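Local coordinates for protein cadherin-related family member 2 (Homo sapiens, PDB 5CZR) that forms calcium-dependent heterophilic complexes with CDHR5 on adjacent microvilli through its extracellular cadherin domains, controlling microvillar packing on epithelial cells, at residues A[180-185]-A[205-210]. Sequence-based numbering, arbitrary orientation.
Sequences FYQLEL and PVFLSI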
# COMPACT_ATOMS: atom_id res chain seq x y z
N PHE A 180 15.55 18.48 -28.12
CA PHE A 180 15.33 17.54 -27.04
C PHE A 180 14.13 17.89 -26.17
O PHE A 180 13.64 19.01 -26.18
CB PHE A 180 16.55 17.48 -26.13
CG PHE A 180 16.83 18.77 -25.46
CD1 PHE A 180 16.16 19.13 -24.28
CD2 PHE A 180 17.68 19.70 -26.04
CE1 PHE A 180 16.37 20.36 -23.69
CE2 PHE A 180 17.91 20.93 -25.44
CZ PHE A 180 17.25 21.26 -24.26
N TYR A 181 13.68 16.91 -25.40
CA TYR A 181 12.72 17.14 -24.35
C TYR A 181 13.10 16.34 -23.13
O TYR A 181 13.56 15.21 -23.25
CB TYR A 181 11.32 16.75 -24.82
CG TYR A 181 10.87 17.58 -26.00
CD1 TYR A 181 10.30 18.85 -25.81
CD2 TYR A 181 11.06 17.13 -27.31
CE1 TYR A 181 9.89 19.62 -26.90
CE2 TYR A 181 10.67 17.89 -28.39
CZ TYR A 181 10.09 19.15 -28.18
OH TYR A 181 9.70 19.91 -29.24
N GLN A 182 12.88 16.92 -21.96
CA GLN A 182 12.88 16.16 -20.72
C GLN A 182 11.49 16.13 -20.12
O GLN A 182 10.90 17.18 -19.90
CB GLN A 182 13.83 16.77 -19.73
CG GLN A 182 14.24 15.78 -18.66
CD GLN A 182 14.69 16.45 -17.38
OE1 GLN A 182 14.02 17.36 -16.81
NE2 GLN A 182 15.80 15.95 -16.88
N LEU A 183 10.97 14.93 -19.92
CA LEU A 183 9.63 14.73 -19.38
C LEU A 183 9.78 14.26 -17.96
O LEU A 183 10.45 13.25 -17.72
CB LEU A 183 8.83 13.66 -20.15
CG LEU A 183 8.08 13.97 -21.44
CD1 LEU A 183 9.00 14.72 -22.35
CD2 LEU A 183 7.56 12.74 -22.15
N GLU A 184 9.15 14.97 -17.03
CA GLU A 184 9.10 14.54 -15.67
C GLU A 184 7.81 13.77 -15.51
O GLU A 184 6.74 14.26 -15.84
CB GLU A 184 9.12 15.72 -14.71
CG GLU A 184 9.18 15.29 -13.26
CD GLU A 184 9.02 16.43 -12.27
OE1 GLU A 184 9.51 17.53 -12.54
OE2 GLU A 184 8.38 16.23 -11.22
N LEU A 185 7.92 12.53 -15.04
CA LEU A 185 6.76 11.66 -14.89
C LEU A 185 6.53 11.36 -13.42
O LEU A 185 7.48 11.26 -12.62
CB LEU A 185 6.97 10.35 -15.67
CG LEU A 185 7.45 10.48 -17.11
CD1 LEU A 185 7.89 9.15 -17.66
CD2 LEU A 185 6.39 11.12 -18.00
N PRO A 205 9.68 11.35 -8.45
CA PRO A 205 9.66 11.74 -9.86
C PRO A 205 10.71 10.97 -10.68
O PRO A 205 11.78 10.65 -10.16
CB PRO A 205 10.01 13.21 -9.82
CG PRO A 205 10.81 13.36 -8.55
CD PRO A 205 10.20 12.41 -7.57
N VAL A 206 10.38 10.67 -11.94
CA VAL A 206 11.34 10.12 -12.89
C VAL A 206 11.41 11.03 -14.10
O VAL A 206 10.43 11.69 -14.46
CB VAL A 206 11.05 8.65 -13.31
CG1 VAL A 206 11.09 7.72 -12.08
CG2 VAL A 206 9.72 8.53 -14.01
N PHE A 207 12.58 11.02 -14.73
CA PHE A 207 12.88 11.90 -15.85
C PHE A 207 13.22 11.10 -17.10
O PHE A 207 14.18 10.31 -17.10
CB PHE A 207 14.03 12.81 -15.47
CG PHE A 207 13.70 13.69 -14.31
CD1 PHE A 207 12.99 14.87 -14.51
CD2 PHE A 207 13.99 13.29 -13.01
CE1 PHE A 207 12.66 15.70 -13.43
CE2 PHE A 207 13.65 14.10 -11.91
CZ PHE A 207 13.00 15.31 -12.13
N LEU A 208 12.45 11.33 -18.16
CA LEU A 208 12.71 10.74 -19.46
C LEU A 208 13.41 11.76 -20.38
O LEU A 208 12.87 12.84 -20.63
CB LEU A 208 11.40 10.26 -20.06
CG LEU A 208 11.38 9.85 -21.53
CD1 LEU A 208 12.34 8.71 -21.85
CD2 LEU A 208 9.98 9.43 -21.90
N SER A 209 14.60 11.41 -20.85
CA SER A 209 15.32 12.24 -21.81
C SER A 209 15.05 11.81 -23.24
O SER A 209 15.25 10.65 -23.59
CB SER A 209 16.80 12.16 -21.54
OG SER A 209 17.03 12.62 -20.21
N ILE A 210 14.55 12.73 -24.03
CA ILE A 210 14.23 12.45 -25.40
C ILE A 210 15.10 13.31 -26.27
O ILE A 210 14.99 14.53 -26.21
CB ILE A 210 12.74 12.75 -25.71
CG1 ILE A 210 11.84 11.84 -24.84
CG2 ILE A 210 12.43 12.53 -27.21
CD1 ILE A 210 10.35 12.06 -25.01
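Gln182 and Glu184 approach the Phe207 ring obliquely from opposite sides of its plane, the first near CD1 and the second near CE1. The Gln182 amide, its plane 35° from that of the ring, brings OE1 to 3.5 Å from Phe207 CD1. Glu184 runs alongside the ring: its CG lies 3.5 Å from Phe207 CE1, while the carboxylate is turned 55° from the ring plane. With CG anti to the backbone N (chi1 -175°) and the chain straight beyond, the Glu184 carboxylate also comes beside Pro205, OE2 to CB 3.7 Å.

The backbones beneath run antiparallel, and six N-H...O bonds pair Tyr181 with Ile210, Leu183 with Leu208 and Leu185 with Val206. Of these, Leu185 N to Val206 O measures 2.7 Å and is nearly straight. The two strands are the inner pair of a four-stranded sheet in the second cadherin repeat, an E-set-type beta-sandwich; 140-148 flanks one and 111-115 the other.

On the opposite face of the sheet, apolar groups turn into the sandwich. Leu183 CD1 meets Ile210 CD1 at 4.0 Å, and Leu183 CD2 lies beside Leu208 CD2 at 4.1 Å. Leu185 CB packs more closely on Val206 CG2, at 3.7 Å. Ile166, from the facing sheet, touches Leu183, Leu185 and Leu208, and Phe158 meets the Tyr181 ring edge-to-face.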